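3-oxoacyl-[acyl-carrier-protein] synthase 3 (Micrococcus luteus NCTC 2665, PDB 4EWP) probably catalyses the first condensation of fatty acid synthesis, joining a starter acyl group from acyl-CoA to malonyl-ACP with loss of carbon dioxide. Local coordinates at residues R15-R23 with G68-A77. Residues are numbered along the deposited sequence; the frame is centred on the assembly and turned at random.
Sequences RIVAVGAYR and GAAREALERA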
loop_
_atom_site.group_PDB
_atom_site.type_symbol
_atom_site.label_atom_id
_atom_site.label_comp_id
_atom_site.label_asym_id
_atom_site.label_seq_id
_atom_site.Cartn_x
_atom_site.Cartn_y
_atom_site.Cartn_z
ATOM N N ARG A 15 18.784 7.674 8.575
ATOM C CA ARG A 15 19.554 6.497 8.969
ATOM C C ARG A 15 18.675 5.471 9.656
ATOM O O ARG A 15 17.706 5.821 10.333
ATOM C CB ARG A 15 20.749 6.909 9.845
ATOM C CG ARG A 15 20.857 6.260 11.216
ATOM C CD ARG A 15 22.151 6.718 11.924
ATOM N NE ARG A 15 22.317 6.118 13.253
ATOM C CZ ARG A 15 22.108 6.754 14.409
ATOM N NH1 ARG A 15 21.729 8.029 14.411
ATOM N NH2 ARG A 15 22.282 6.115 15.567
ATOM N N ILE A 16 19.003 4.202 9.448
ATOM C CA ILE A 16 18.306 3.113 10.120
ATOM C C ILE A 16 18.899 3.015 11.513
ATOM O O ILE A 16 20.094 2.752 11.662
ATOM C CB ILE A 16 18.494 1.777 9.360
ATOM C CG1 ILE A 16 17.795 1.844 7.993
ATOM C CG2 ILE A 16 17.995 0.593 10.200
ATOM C CD1 ILE A 16 18.057 0.661 7.072
ATOM N N VAL A 17 18.088 3.250 12.542
ATOM C CA VAL A 17 18.633 3.285 13.899
ATOM C C VAL A 17 18.389 2.011 14.702
ATOM O O VAL A 17 18.825 1.915 15.857
ATOM C CB VAL A 17 18.136 4.505 14.694
ATOM C CG1 VAL A 17 18.635 5.772 14.039
ATOM C CG2 VAL A 17 16.604 4.506 14.794
ATOM N N ALA A 18 17.710 1.035 14.095
ATOM C CA ALA A 18 17.466 -0.236 14.773
ATOM C C ALA A 18 16.780 -1.227 13.866
ATOM O O ALA A 18 16.154 -0.844 12.867
ATOM C CB ALA A 18 16.641 -0.027 16.022
ATOM N N VAL A 19 16.907 -2.504 14.212
ATOM C CA VAL A 19 16.201 -3.557 13.498
ATOM C C VAL A 19 15.572 -4.541 14.482
ATOM O O VAL A 19 16.142 -4.846 15.531
ATOM C CB VAL A 19 17.117 -4.280 12.478
ATOM C CG1 VAL A 19 18.372 -4.816 13.153
ATOM C CG2 VAL A 19 16.345 -5.389 11.756
ATOM N N GLY A 20 14.377 -5.009 14.148
ATOM C CA GLY A 20 13.629 -5.899 15.006
ATOM C C GLY A 20 13.122 -7.071 14.191
ATOM O O GLY A 20 13.028 -6.991 12.973
ATOM N N ALA A 21 12.803 -8.164 14.870
ATOM C CA ALA A 21 12.473 -9.411 14.203
ATOM C C ALA A 21 11.380 -10.170 14.947
ATOM O O ALA A 21 11.308 -10.139 16.178
ATOM C CB ALA A 21 13.735 -10.293 14.092
ATOM N N TYR A 22 10.530 -10.849 14.191
ATOM C CA TYR A 22 9.661 -11.860 14.773
ATOM C C TYR A 22 9.759 -13.108 13.902
ATOM O O TYR A 22 9.528 -13.058 12.685
ATOM C CB TYR A 22 8.203 -11.377 14.863
ATOM C CG TYR A 22 7.305 -12.351 15.603
ATOM C CD1 TYR A 22 6.802 -13.497 14.975
ATOM C CD2 TYR A 22 6.970 -12.137 16.931
ATOM C CE1 TYR A 22 5.985 -14.399 15.659
ATOM C CE2 TYR A 22 6.158 -13.026 17.618
ATOM C CZ TYR A 22 5.671 -14.151 16.984
ATOM O OH TYR A 22 4.868 -15.014 17.692
ATOM N N ARG A 23 10.109 -14.218 14.535
ATOM C CA ARG A 23 10.259 -15.495 13.866
ATOM C C ARG A 23 9.373 -16.515 14.552
ATOM O O ARG A 23 9.579 -16.821 15.723
ATOM C CB ARG A 23 11.706 -15.982 13.961
ATOM C CG ARG A 23 12.693 -15.167 13.154
ATOM C CD ARG A 23 14.064 -15.819 13.201
ATOM N NE ARG A 23 15.102 -14.926 12.705
ATOM C CZ ARG A 23 15.495 -14.879 11.434
ATOM N NH1 ARG A 23 14.920 -15.675 10.530
ATOM N NH2 ARG A 23 16.466 -14.043 11.066
ATOM N N GLY A 68 5.427 -7.520 17.325
ATOM C CA GLY A 68 6.589 -8.045 18.021
ATOM C C GLY A 68 7.851 -7.474 17.393
ATOM O O GLY A 68 8.736 -6.980 18.093
ATOM N N ALA A 69 7.938 -7.532 16.066
ATOM C CA ALA A 69 9.120 -7.003 15.389
ATOM C C ALA A 69 9.241 -5.511 15.699
ATOM O O ALA A 69 10.313 -5.027 16.077
ATOM C CB ALA A 69 9.055 -7.254 13.864
ATOM N N ALA A 70 8.124 -4.799 15.579
ATOM C CA ALA A 70 8.105 -3.365 15.864
ATOM C C ALA A 70 8.597 -3.090 17.273
ATOM O O ALA A 70 9.386 -2.176 17.490
ATOM C CB ALA A 70 6.710 -2.787 15.688
ATOM N N ARG A 71 8.124 -3.864 18.242
ATOM C CA ARG A 71 8.542 -3.613 19.625
ATOM C C ARG A 71 10.046 -3.831 19.852
ATOM O O ARG A 71 10.675 -3.069 20.585
ATOM C CB ARG A 71 7.725 -4.435 20.625
ATOM C CG ARG A 71 6.241 -4.113 20.635
ATOM C CD ARG A 71 5.610 -4.633 21.921
ATOM N NE ARG A 71 4.182 -4.916 21.793
ATOM C CZ ARG A 71 3.220 -4.063 22.118
ATOM N NH1 ARG A 71 3.530 -2.855 22.578
ATOM N NH2 ARG A 71 1.949 -4.412 21.981
ATOM N N GLU A 72 10.624 -4.864 19.236
ATOM C CA GLU A 72 12.067 -5.070 19.380
ATOM C C GLU A 72 12.856 -3.880 18.828
ATOM O O GLU A 72 13.832 -3.422 19.435
ATOM C CB GLU A 72 12.548 -6.356 18.709
ATOM C CG GLU A 72 14.037 -6.543 18.905
ATOM C CD GLU A 72 14.567 -7.839 18.356
ATOM O OE1 GLU A 72 13.805 -8.578 17.703
ATOM O OE2 GLU A 72 15.758 -8.108 18.584
ATOM N N ALA A 73 12.415 -3.374 17.683
ATOM C CA ALA A 73 13.070 -2.238 17.044
ATOM C C ALA A 73 12.988 -1.013 17.946
ATOM O O ALA A 73 13.964 -0.290 18.130
ATOM C CB ALA A 73 12.437 -1.948 15.687
ATOM N N LEU A 74 11.814 -0.800 18.523
ATOM C CA LEU A 74 11.595 0.333 19.407
ATOM C C LEU A 74 12.531 0.270 20.611
ATOM O O LEU A 74 13.166 1.266 20.977
ATOM C CB LEU A 74 10.151 0.354 19.867
ATOM C CG LEU A 74 9.170 0.971 18.873
ATOM C CD1 LEU A 74 7.720 0.761 19.335
ATOM C CD2 LEU A 74 9.474 2.463 18.673
ATOM N N GLU A 75 12.618 -0.910 21.223
ATOM C CA GLU A 75 13.481 -1.114 22.386
ATOM C C GLU A 75 14.974 -0.891 22.055
ATOM O O GLU A 75 15.711 -0.236 22.805
ATOM C CB GLU A 75 13.248 -2.504 22.979
ATOM C CG GLU A 75 14.150 -2.810 24.167
ATOM C CD GLU A 75 14.072 -4.261 24.623
ATOM O OE1 GLU A 75 13.771 -5.134 23.775
ATOM O OE2 GLU A 75 14.318 -4.527 25.823
ATOM N N ARG A 76 15.417 -1.427 20.924
ATOM C CA ARG A 76 16.805 -1.249 20.495
ATOM C C ARG A 76 17.144 0.183 20.113
ATOM O O ARG A 76 18.290 0.587 20.204
ATOM C CB ARG A 76 17.118 -2.156 19.313
ATOM C CG ARG A 76 17.292 -3.613 19.675
ATOM C CD ARG A 76 17.630 -4.369 18.423
ATOM N NE ARG A 76 17.811 -5.780 18.687
ATOM C CZ ARG A 76 18.544 -6.578 17.924
ATOM N NH1 ARG A 76 19.159 -6.080 16.858
ATOM N NH2 ARG A 76 18.668 -7.862 18.228
ATOM N N ALA A 77 16.141 0.941 19.671
ATOM C CA ALA A 77 16.331 2.345 19.333
ATOM C C ALA A 77 16.243 3.262 20.570
ATOM O O ALA A 77 16.501 4.466 20.484
ATOM C CB ALA A 77 15.309 2.765 18.265
HETATM O O HOH W 1 19.826 0.005 17.950
HETATM O O HOH W 2 19.364 -2.801 16.088
#
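Glu72 reaches from the helix to the edge strand, where its OE1 accepts a hydrogen bond from Ala21 N at 3.0 Å, the donor standing above the carboxylate plane, 50° out of it. With CG anti to the backbone N (chi1 -179°) and an extended chain beyond, the side chain is long enough to pass over Gly20 CA and occupy this backbone N-H. Its other oxygen, OE2, makes a salt bridge to Arg76 NH2 one turn on and a hydrogen bond to His317. Cut back to an alanine, this position would probably leave Ala21 N without its acceptor and Arg76 NH2 without its carboxylate, the guanidinium then freer to swing. Arg76, extended from CG to NE, runs alongside Val19, pointing the same way, its CD 3.3 Å from Val19 O.

Beneath these polar groups the packing is close because the residues are small. Gly20 lies over the helix, its CA 3.6 Å from Ala69 O in a CA-H...O contact; a CB there would strike that oxygen. Ala18 CB points at the helix, 3.4 Å from Ala73 O and 3.8 Å from Ala77 CB, while Tyr22 CB rests near Ala69 CB. A water bridges Val17 O and Arg76 O.

Segment 68-76 of helix 62-76 runs roughly antiparallel (150°) to segment 15-22 of strand 13-22, an outermost strand of one thiolase-fold sheet, with strand 170-180 hydrogen-bonded next to it and helix 311-322 touching Ala21 and Arg76.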